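Local coordinates for protein superoxide dismutase [Mn], mitochondrial (PDB 3RN4) that converts superoxide radicals to hydrogen peroxide and dioxygen, normally with one manganese ion per subunit, replaced here by iron, at residues W141-K146 against L172-A177; T87-F92 against Y160-V165; E94-E99 against K195-V200; N130-G135 against V156-N161. All blocks are in the same frame, centred on the assembly; numbering follows the deposited sequence.

Interaction 1. Residues W141-K146 against L172-A177; sequences WAFIVK and LVAIDA. With FE (Fe (III) ion), chain B.
Residues 141-146 and 173-176 run antiparallel, their axes 4.8 Å apart, as the middle strand and one outer strand of the three-stranded antiparallel sheet in the C-terminal domain of the iron/manganese superoxide dismutase fold. Ala142 and Ile175 exchange two backbone hydrogen bonds. At the other end a classic beta bulge sets both Leu172 and Val173 against Ile144, whose O accepts from Leu172 N at 2.7 Å and from Val173 N at 3.2 Å. Ile144 and Val173 lie alongside each other on one face, where branched side chains suit the extended backbone. The other face carries Trp141, Phe143, Ala174 and Asp176 and is covered by helix 66-94. A residue as small as Ala174 fits beside the big rings, its CB 3.5 Å from Phe143 CE1. With CG turned beside its own backbone N (chi1 -69°), the Trp141 indole leans over the neighbouring strand. Asp176 CA sits 3.7 Å from the centroid of the six-membered ring in a CH-pi contact, and the carboxylate stacks on the indole with the planes 7° apart. Asp176 OD2 takes a hydrogen bond from Trp178 N. Shrinking Trp141 to an alanine would probably open a gap beside this metal ligand and leave Gln162 OE1 without the bond from NE1. Asp176 OD1 binds the iron at 1.9 Å.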
# COMPACT_ATOMS: atom_id res chain seq x y z
N TRP A 141 -2.70 14.28 -1.56
CA TRP A 141 -2.82 15.52 -0.77
C TRP A 141 -1.50 15.81 -0.07
O TRP A 141 -0.72 14.89 0.19
CB TRP A 141 -3.89 15.35 0.32
CG TRP A 141 -5.26 15.24 -0.21
CD1 TRP A 141 -5.84 14.12 -0.74
CD2 TRP A 141 -6.22 16.30 -0.34
NE1 TRP A 141 -7.12 14.43 -1.19
CE2 TRP A 141 -7.38 15.75 -0.94
CE3 TRP A 141 -6.24 17.66 0.03
CZ2 TRP A 141 -8.52 16.51 -1.21
CZ3 TRP A 141 -7.37 18.41 -0.24
CH2 TRP A 141 -8.50 17.83 -0.86
N ALA A 142 -1.22 17.08 0.21
CA ALA A 142 -0.25 17.36 1.28
C ALA A 142 -0.99 18.08 2.40
O ALA A 142 -1.90 18.89 2.14
CB ALA A 142 0.92 18.20 0.80
N PHE A 143 -0.61 17.77 3.63
CA PHE A 143 -1.20 18.44 4.79
C PHE A 143 -0.11 19.01 5.66
O PHE A 143 0.84 18.31 6.02
CB PHE A 143 -1.95 17.46 5.65
CG PHE A 143 -3.14 16.80 4.99
CD1 PHE A 143 -4.41 17.36 5.09
CD2 PHE A 143 -2.98 15.58 4.33
CE1 PHE A 143 -5.53 16.71 4.50
CE2 PHE A 143 -4.07 14.93 3.77
CZ PHE A 143 -5.35 15.51 3.84
N ILE A 144 -0.25 20.27 6.01
CA ILE A 144 0.53 20.82 7.10
C ILE A 144 -0.21 20.43 8.38
O ILE A 144 -1.40 20.71 8.53
CB ILE A 144 0.68 22.35 6.98
CG1 ILE A 144 1.32 22.73 5.64
CG2 ILE A 144 1.47 22.90 8.19
CD1 ILE A 144 1.47 24.27 5.41
N VAL A 145 0.49 19.77 9.30
CA VAL A 145 -0.14 19.23 10.48
C VAL A 145 0.50 19.69 11.79
O VAL A 145 1.67 20.11 11.82
CB VAL A 145 -0.12 17.68 10.48
CG1 VAL A 145 -0.91 17.14 9.24
CG2 VAL A 145 1.35 17.17 10.51
N LYS A 146 -0.28 19.57 12.86
CA LYS A 146 0.24 19.70 14.23
C LYS A 146 0.18 18.31 14.85
O LYS A 146 -0.88 17.69 14.94
CB LYS A 146 -0.62 20.65 15.05
CG LYS A 146 -0.08 20.87 16.49
CD LYS A 146 -1.08 21.73 17.31
CE LYS A 146 -0.45 22.26 18.61
NZ LYS A 146 -1.45 23.16 19.34
N LEU A 172 -3.87 21.28 9.55
CA LEU A 172 -3.92 22.75 9.61
C LEU A 172 -4.17 23.33 8.24
O LEU A 172 -5.00 24.23 8.12
CB LEU A 172 -2.62 23.33 10.14
CG LEU A 172 -2.12 22.67 11.42
CD1 LEU A 172 -0.77 23.31 11.79
CD2 LEU A 172 -3.15 22.76 12.60
N VAL A 173 -3.44 22.87 7.24
CA VAL A 173 -3.70 23.29 5.85
C VAL A 173 -3.74 22.04 4.99
O VAL A 173 -2.77 21.25 5.04
CB VAL A 173 -2.60 24.19 5.29
CG1 VAL A 173 -2.85 24.47 3.79
CG2 VAL A 173 -2.53 25.54 6.08
N ALA A 174 -4.82 21.86 4.23
CA ALA A 174 -4.88 20.76 3.25
C ALA A 174 -4.72 21.32 1.84
O ALA A 174 -5.33 22.34 1.50
CB ALA A 174 -6.24 19.98 3.37
N ILE A 175 -3.88 20.68 1.01
CA ILE A 175 -3.72 21.11 -0.37
C ILE A 175 -3.95 19.91 -1.28
O ILE A 175 -3.26 18.89 -1.16
CB ILE A 175 -2.32 21.69 -0.68
CG1 ILE A 175 -1.94 22.84 0.28
CG2 ILE A 175 -2.24 22.13 -2.14
CD1 ILE A 175 -2.79 24.07 0.11
N ASP A 176 -4.92 20.05 -2.19
CA ASP A 176 -5.33 18.95 -3.08
C ASP A 176 -4.34 18.84 -4.24
O ASP A 176 -4.11 19.82 -4.94
CB ASP A 176 -6.76 19.26 -3.60
CG ASP A 176 -7.43 18.09 -4.25
OD1 ASP A 176 -8.64 18.23 -4.58
OD2 ASP A 176 -6.77 17.03 -4.43
N ALA A 177 -3.78 17.65 -4.43
CA ALA A 177 -2.85 17.40 -5.53
C ALA A 177 -3.45 16.49 -6.60
O ALA A 177 -2.76 16.12 -7.56
CB ALA A 177 -1.53 16.79 -5.00
FE FE B . -10.16 17.13 -5.08
O HOH W 1 -9.19 15.32 -4.52

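Interaction 2. Residues T87-F92 against Y160-V165; sequences TNHCLF and YNQDTV. With FE (Fe (III) ion), chain B.
The carboxamides of Asn88 and Gln162 pass each other in opposite senses, their planes 50° apart, so that the N-H side of one meets the oxygen of the other. Asn88 ND2 donates to Gln162 OE1 at 3.3 Å, nearly straight (166°), and its second N-H goes to Asp163 O at 3.2 Å; both acceptors lie close to the plane of the Asn88 amide. Gln162 OE1 also accepts from Trp141 NE1. Thr164 OG1 completes the grip by donating to a lone pair of Asn88 OD1, 2.8 Å away. An amide suits this place because it both gives and accepts; a leucine of similar shape would probably leave Gln162, Asp163 O and the Thr164 hydroxyl without these mates. Bent at chi2 (-59°), Gln162 brings NE2 to the edge of the His89 ring, 3.5 Å from CE1, and the same NE2 donates to the iron-bound water, 3.0 Å away. His89 NE2 itself binds the iron, while a hydrogen bond between ND1 and Gly85 O fixes the turn of the ring. A second-shell glutamine from the C-terminal domain is characteristic of manganese superoxide dismutases. Helix 66-94 thus faces the loop between strands 153-160 and 169-176, with Trp141 and Phe143 of strand 140-147 against Asn88, and Arg70 of the second subunit bonded to Val165 O.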
# COMPACT_ATOMS: atom_id res chain seq x y z
N THR A 87 -14.22 14.47 3.81
CA THR A 87 -13.59 15.28 4.84
C THR A 87 -12.46 16.14 4.27
O THR A 87 -12.31 17.28 4.64
CB THR A 87 -13.15 14.41 6.02
OG1 THR A 87 -12.16 13.49 5.58
CG2 THR A 87 -14.31 13.61 6.54
N ASN A 88 -11.68 15.59 3.33
CA ASN A 88 -10.57 16.35 2.78
C ASN A 88 -11.02 17.59 2.06
O ASN A 88 -10.43 18.65 2.19
CB ASN A 88 -9.70 15.48 1.83
CG ASN A 88 -8.82 14.51 2.57
OD1 ASN A 88 -8.57 14.67 3.78
ND2 ASN A 88 -8.34 13.48 1.86
N HIS A 89 -12.09 17.47 1.26
CA HIS A 89 -12.52 18.66 0.53
C HIS A 89 -13.17 19.69 1.47
O HIS A 89 -13.09 20.89 1.24
CB HIS A 89 -13.43 18.28 -0.64
CG HIS A 89 -12.71 17.54 -1.72
ND1 HIS A 89 -12.52 16.18 -1.68
CD2 HIS A 89 -12.11 17.97 -2.86
CE1 HIS A 89 -11.83 15.80 -2.74
NE2 HIS A 89 -11.56 16.87 -3.47
N CYS A 90 -13.80 19.20 2.53
CA CYS A 90 -14.32 20.15 3.55
C CYS A 90 -13.18 20.95 4.16
O CYS A 90 -13.28 22.17 4.31
CB CYS A 90 -15.07 19.43 4.65
SG CYS A 90 -16.74 18.91 4.19
N LEU A 91 -12.10 20.26 4.50
CA LEU A 91 -10.91 20.96 5.01
C LEU A 91 -10.41 21.96 3.98
O LEU A 91 -10.10 23.12 4.30
CB LEU A 91 -9.78 19.97 5.37
CG LEU A 91 -9.99 19.11 6.61
CD1 LEU A 91 -9.01 17.93 6.67
CD2 LEU A 91 -9.87 20.00 7.88
N PHE A 92 -10.31 21.50 2.73
CA PHE A 92 -9.78 22.29 1.65
C PHE A 92 -10.52 23.63 1.49
O PHE A 92 -9.89 24.68 1.49
CB PHE A 92 -9.83 21.45 0.32
CG PHE A 92 -9.07 22.05 -0.84
CD1 PHE A 92 -7.72 22.38 -0.74
CD2 PHE A 92 -9.69 22.21 -2.08
CE1 PHE A 92 -7.03 22.88 -1.81
CE2 PHE A 92 -8.99 22.70 -3.18
CZ PHE A 92 -7.67 23.04 -3.06
N TYR A 160 -2.03 9.61 -0.15
CA TYR A 160 -2.43 9.24 -1.50
C TYR A 160 -3.93 9.05 -1.56
O TYR A 160 -4.57 8.71 -0.54
CB TYR A 160 -1.72 7.94 -1.91
CG TYR A 160 -0.33 8.23 -2.42
CD1 TYR A 160 -0.07 8.27 -3.78
CD2 TYR A 160 0.71 8.52 -1.56
CE1 TYR A 160 1.20 8.56 -4.26
CE2 TYR A 160 1.99 8.83 -2.03
CZ TYR A 160 2.22 8.83 -3.38
OH TYR A 160 3.49 9.14 -3.86
N ASN A 161 -4.47 9.28 -2.76
CA ASN A 161 -5.89 9.06 -3.05
C ASN A 161 -6.73 9.94 -2.13
O ASN A 161 -6.50 11.14 -2.11
CB ASN A 161 -6.18 7.56 -2.96
CG ASN A 161 -5.23 6.77 -3.87
OD1 ASN A 161 -4.65 5.75 -3.47
ND2 ASN A 161 -5.02 7.28 -5.05
N GLN A 162 -7.70 9.40 -1.40
CA GLN A 162 -8.40 10.23 -0.38
C GLN A 162 -8.05 9.79 1.02
O GLN A 162 -8.82 9.99 1.97
CB GLN A 162 -9.93 10.23 -0.57
CG GLN A 162 -10.42 10.86 -1.90
CD GLN A 162 -10.00 12.30 -2.09
OE1 GLN A 162 -9.57 12.98 -1.16
NE2 GLN A 162 -10.14 12.78 -3.31
N ASP A 163 -6.87 9.21 1.19
CA ASP A 163 -6.40 8.92 2.53
C ASP A 163 -6.28 10.26 3.27
O ASP A 163 -6.08 11.31 2.66
CB ASP A 163 -5.04 8.21 2.49
CG ASP A 163 -5.13 6.78 1.95
OD1 ASP A 163 -6.25 6.31 1.67
OD2 ASP A 163 -4.08 6.12 1.81
N THR A 164 -6.40 10.23 4.59
CA THR A 164 -6.36 11.48 5.34
C THR A 164 -5.49 11.37 6.58
O THR A 164 -4.96 10.29 6.88
CB THR A 164 -7.79 11.92 5.70
OG1 THR A 164 -7.77 13.30 6.06
CG2 THR A 164 -8.33 11.06 6.83
N VAL A 165 -5.29 12.49 7.27
CA VAL A 165 -4.64 12.46 8.58
C VAL A 165 -5.67 12.32 9.70
O VAL A 165 -6.68 13.03 9.74
CB VAL A 165 -3.78 13.72 8.83
CG1 VAL A 165 -2.57 13.71 7.90
CG2 VAL A 165 -4.60 14.98 8.62
FE FE B . -10.16 17.13 -5.08
O HOH W 1 -9.19 15.32 -4.52

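Interaction 3. Residues E94-E99 against K195-V200; sequences ENLAPE and KAIWNV
Leu96 and Ala97 meet Ile197 and Val200 in a mixed contact, one main-chain hydrogen bond beside a small apolar cluster, where the loop leaving helix 66-94 packs against the C-terminal part of helix 190-197 and the residues that follow. Ala97 N donates to Val200 O at 2.9 Å in a nearly straight bond (163°), approaching 22° from the carbonyl plane. Leu96 CA lies 3.3 Å from that same oxygen in a CA-H...O contact, so two successive loop residues gather on one carbonyl. Leucine suits its position because its branch can reach over to the helix: CD2 packs 4.0 Å from Ile197 CG1 and 4.2 Å from Val200 CG2, and the Leu96 and Ile197 side chains cross at about a right angle. Ile197 presents CG1 by setting it anti to the backbone N (chi1 -167°). Residues 198-199 form a short 3-10 segment, and Val200 N bonds to Ile197 O at 3.0 Å. Toward the surface, the aliphatic CG of the exposed Glu99 rests 3.8 Å from Asn199 O, and Tyr25 touches Glu99, Asn199 and Val200. Asn95, the first residue to leave the helix, accepts from Ala174 N and Arg209 NH1 through OD1. The arrangement belongs to the two-domain architecture of iron/manganese superoxide dismutases, in which the exit of the alpha-hairpin domain packs on the helices of the C-terminal domain.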
# COMPACT_ATOMS: atom_id res chain seq x y z
N GLU A 94 -12.38 25.29 3.43
CA GLU A 94 -12.28 26.06 4.67
C GLU A 94 -10.90 26.67 4.92
O GLU A 94 -10.79 27.71 5.59
CB GLU A 94 -12.73 25.23 5.86
CG GLU A 94 -14.23 25.23 6.04
CD GLU A 94 -14.79 26.64 6.25
OE1 GLU A 94 -14.13 27.48 6.93
OE2 GLU A 94 -15.89 26.93 5.73
N ASN A 95 -9.86 26.07 4.34
CA ASN A 95 -8.55 26.75 4.27
C ASN A 95 -8.20 27.48 2.97
O ASN A 95 -7.03 27.75 2.67
CB ASN A 95 -7.39 25.89 4.87
CG ASN A 95 -7.02 24.64 4.04
OD1 ASN A 95 -7.06 23.53 4.56
ND2 ASN A 95 -6.61 24.82 2.78
N LEU A 96 -9.23 27.88 2.21
CA LEU A 96 -9.04 28.76 1.07
C LEU A 96 -9.92 29.99 1.26
O LEU A 96 -11.00 29.88 1.82
CB LEU A 96 -9.45 28.08 -0.24
CG LEU A 96 -8.59 26.89 -0.69
CD1 LEU A 96 -9.24 26.22 -1.92
CD2 LEU A 96 -7.20 27.33 -1.02
N ALA A 97 -9.45 31.13 0.80
CA ALA A 97 -10.20 32.39 0.88
C ALA A 97 -9.72 33.37 -0.17
O ALA A 97 -8.55 33.42 -0.51
CB ALA A 97 -10.03 33.02 2.28
N PRO A 98 -10.64 34.21 -0.69
CA PRO A 98 -10.15 35.26 -1.56
C PRO A 98 -9.31 36.24 -0.76
O PRO A 98 -9.50 36.36 0.45
CB PRO A 98 -11.43 35.96 -2.03
CG PRO A 98 -12.41 35.68 -1.02
CD PRO A 98 -12.08 34.31 -0.46
N GLU A 99 -8.39 36.90 -1.46
CA GLU A 99 -7.53 37.96 -0.91
C GLU A 99 -8.32 39.02 -0.16
O GLU A 99 -7.86 39.57 0.86
CB GLU A 99 -6.71 38.60 -2.03
CG GLU A 99 -5.30 38.06 -2.17
CD GLU A 99 -4.78 38.03 -3.59
OE1 GLU A 99 -3.55 37.96 -3.78
OE2 GLU A 99 -5.60 38.05 -4.53
N LYS A 195 2.60 26.55 -6.66
CA LYS A 195 3.13 27.88 -6.37
C LYS A 195 2.00 28.89 -6.16
O LYS A 195 1.99 29.65 -5.18
CB LYS A 195 4.04 28.34 -7.50
CG LYS A 195 4.70 29.72 -7.26
CD LYS A 195 5.69 30.06 -8.36
CE LYS A 195 6.41 31.38 -8.06
NZ LYS A 195 6.64 32.18 -9.29
N ALA A 196 1.02 28.87 -7.06
CA ALA A 196 -0.06 29.88 -7.03
C ALA A 196 -1.01 29.79 -5.85
O ALA A 196 -1.53 30.80 -5.38
CB ALA A 196 -0.85 29.83 -8.34
N ILE A 197 -1.26 28.58 -5.36
CA ILE A 197 -2.36 28.40 -4.43
C ILE A 197 -2.13 29.14 -3.10
O ILE A 197 -3.11 29.47 -2.41
CB ILE A 197 -2.68 26.92 -4.18
CG1 ILE A 197 -4.04 26.78 -3.46
CG2 ILE A 197 -1.58 26.25 -3.35
CD1 ILE A 197 -4.61 25.35 -3.41
N TRP A 198 -0.87 29.38 -2.74
CA TRP A 198 -0.58 30.02 -1.45
C TRP A 198 -1.15 31.44 -1.39
O TRP A 198 -1.40 31.97 -0.31
CB TRP A 198 0.93 29.97 -1.16
CG TRP A 198 1.31 28.52 -1.08
CD1 TRP A 198 1.89 27.77 -2.07
CD2 TRP A 198 1.04 27.63 0.01
NE1 TRP A 198 2.01 26.45 -1.64
CE2 TRP A 198 1.51 26.35 -0.37
CE3 TRP A 198 0.46 27.80 1.27
CZ2 TRP A 198 1.41 25.24 0.47
CZ3 TRP A 198 0.37 26.70 2.12
CH2 TRP A 198 0.83 25.42 1.70
N ASN A 199 -1.39 32.03 -2.56
CA ASN A 199 -1.96 33.36 -2.61
C ASN A 199 -3.38 33.44 -2.06
O ASN A 199 -3.88 34.53 -1.73
CB ASN A 199 -1.90 33.91 -4.03
CG ASN A 199 -0.50 34.09 -4.50
OD1 ASN A 199 -0.00 33.32 -5.33
ND2 ASN A 199 0.18 35.09 -3.96
N VAL A 200 -4.05 32.29 -1.96
CA VAL A 200 -5.39 32.23 -1.44
C VAL A 200 -5.55 31.23 -0.31
O VAL A 200 -6.64 30.80 -0.00
CB VAL A 200 -6.42 31.91 -2.55
CG1 VAL A 200 -6.58 33.12 -3.47
CG2 VAL A 200 -5.98 30.66 -3.35

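Interaction 4. Residues N130-G135 against V156-N161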
# COMPACT_ATOMS: atom_id res chain seq x y z
N ASN A 130 5.48 22.49 -1.02
CA ASN A 130 5.49 22.34 -2.48
C ASN A 130 6.35 21.16 -2.93
O ASN A 130 6.02 20.49 -3.93
CB ASN A 130 5.91 23.62 -3.19
CG ASN A 130 4.88 24.72 -3.04
OD1 ASN A 130 3.70 24.45 -2.79
ND2 ASN A 130 5.31 25.97 -3.19
N THR A 131 7.42 20.88 -2.20
CA THR A 131 8.21 19.69 -2.53
C THR A 131 7.38 18.43 -2.29
O THR A 131 7.41 17.49 -3.11
CB THR A 131 9.61 19.61 -1.82
OG1 THR A 131 9.45 19.32 -0.42
CG2 THR A 131 10.39 20.91 -1.99
N LYS A 132 6.64 18.40 -1.17
CA LYS A 132 5.80 17.25 -0.84
C LYS A 132 4.69 17.08 -1.87
O LYS A 132 4.37 15.95 -2.26
CB LYS A 132 5.20 17.38 0.58
CG LYS A 132 6.24 17.30 1.72
CD LYS A 132 6.82 15.88 1.86
CE LYS A 132 8.03 15.80 2.80
NZ LYS A 132 7.67 15.59 4.22
N LEU A 133 4.10 18.19 -2.31
CA LEU A 133 3.03 18.13 -3.32
C LEU A 133 3.55 17.59 -4.65
O LEU A 133 2.91 16.73 -5.29
CB LEU A 133 2.42 19.52 -3.54
CG LEU A 133 1.55 20.02 -2.36
CD1 LEU A 133 1.38 21.56 -2.47
CD2 LEU A 133 0.19 19.30 -2.34
N ALA A 134 4.71 18.07 -5.06
CA ALA A 134 5.26 17.60 -6.34
C ALA A 134 5.69 16.14 -6.24
O ALA A 134 5.77 15.44 -7.26
CB ALA A 134 6.42 18.47 -6.77
N GLY A 135 5.95 15.67 -5.02
CA GLY A 135 6.39 14.32 -4.79
C GLY A 135 5.26 13.30 -4.69
O GLY A 135 5.52 12.12 -4.47
N VAL A 156 4.89 18.32 7.70
CA VAL A 156 4.12 18.27 6.48
C VAL A 156 4.08 16.83 6.02
O VAL A 156 5.12 16.17 5.95
CB VAL A 156 4.73 19.10 5.37
CG1 VAL A 156 3.79 19.10 4.15
CG2 VAL A 156 5.02 20.53 5.86
N VAL A 157 2.90 16.33 5.74
CA VAL A 157 2.79 14.92 5.36
C VAL A 157 2.07 14.79 4.03
O VAL A 157 1.28 15.65 3.65
CB VAL A 157 2.07 14.12 6.40
CG1 VAL A 157 2.86 14.12 7.74
CG2 VAL A 157 0.66 14.63 6.60
N GLN A 158 2.35 13.71 3.31
CA GLN A 158 1.66 13.44 2.04
C GLN A 158 0.66 12.34 2.32
O GLN A 158 0.94 11.44 3.12
CB GLN A 158 2.64 12.84 1.02
CG GLN A 158 3.68 13.75 0.43
CD GLN A 158 4.63 12.91 -0.41
OE1 GLN A 158 4.73 11.67 -0.23
NE2 GLN A 158 5.29 13.55 -1.35
N THR A 159 -0.48 12.35 1.63
CA THR A 159 -1.31 11.14 1.59
C THR A 159 -1.65 10.86 0.14
O THR A 159 -1.57 11.75 -0.71
CB THR A 159 -2.66 11.27 2.35
OG1 THR A 159 -3.49 12.23 1.68
CG2 THR A 159 -2.46 11.68 3.80
N TYR A 160 -2.03 9.61 -0.15
CA TYR A 160 -2.43 9.24 -1.50
C TYR A 160 -3.93 9.05 -1.56
O TYR A 160 -4.57 8.71 -0.54
CB TYR A 160 -1.72 7.94 -1.91
CG TYR A 160 -0.33 8.23 -2.42
CD1 TYR A 160 -0.07 8.27 -3.78
CD2 TYR A 160 0.71 8.52 -1.56
CE1 TYR A 160 1.20 8.56 -4.26
CE2 TYR A 160 1.99 8.83 -2.03
CZ TYR A 160 2.22 8.83 -3.38
OH TYR A 160 3.49 9.14 -3.86
N ASN A 161 -4.47 9.28 -2.76
CA ASN A 161 -5.89 9.06 -3.05
C ASN A 161 -6.73 9.94 -2.13
O ASN A 161 -6.50 11.14 -2.11
CB ASN A 161 -6.18 7.56 -2.96
CG ASN A 161 -5.23 6.77 -3.87
OD1 ASN A 161 -4.65 5.75 -3.47
ND2 ASN A 161 -5.02 7.28 -5.05
O HOH W 2 6.17 13.62 5.65
O HOH W 3 5.30 9.69 -2.15
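Lys132 and Gln158 bring together the last turn of helix 122-134 and the outer strand 153-160, a contact that is close where their aliphatic stems cross and watery at its polar ends. In the close part Lys132 CB lies 3.9 Å from Gln158 CG, the two side chains crossing at about a right angle, and Lys132 CG is the same distance from Val156 CG1. The extended Gln158 carries its amide to the end of the helix, where NE2 donates to Lys132 O at 2.7 Å and meets a lone pair of that carbonyl. Glycine suits position 135, since a CB on Gly135 would clash with Gln158 NE2. Bends at chi2 (-70°) and chi4 (88°) shape the Lys132 chain so that NZ donates a hydrogen bond to Val156 O at 3.1 Å. On the looser side, one water joins the same two groups, accepting from Lys132 NZ and donating to Val156 O. A second water donates to Gln158 OE1 at 2.8 Å, lies 2.6 Å from Tyr160 OH in the plane of its ring, and bonds only weakly to Gly135 O; Gln137 N is a further partner of that hydroxyl. Helix and strand are therefore joined by side chains reaching backbone carbonyls, and the lysine's charge, which here meets a carbonyl and water, is probably softened by solvent.

In the fold
Interactions 1 and 2, with centres 8 Å apart, meet at the metal: Asp176 and His89 are ligands of the iron that His34 and His180 also bind, and Trp141 NE1 lies 2.8 Å from Gln162 OE1, joining them in the second shell. Interaction 4 extends the sheet of interaction 1 outward, strand 153-160 pairing with strand 140-147, and shares Tyr160 and Asn161 with interaction 2, where both meet the third subunit. Interaction 3 closes a chain loop within which interactions 1 and 4 are nested; its centre is about 17 Å from those of interactions 2 and 4, yet Trp198 NE1 comes 2.9 Å from Asn130 OD1, and the Leu96 side chain is about 10 Å from the iron.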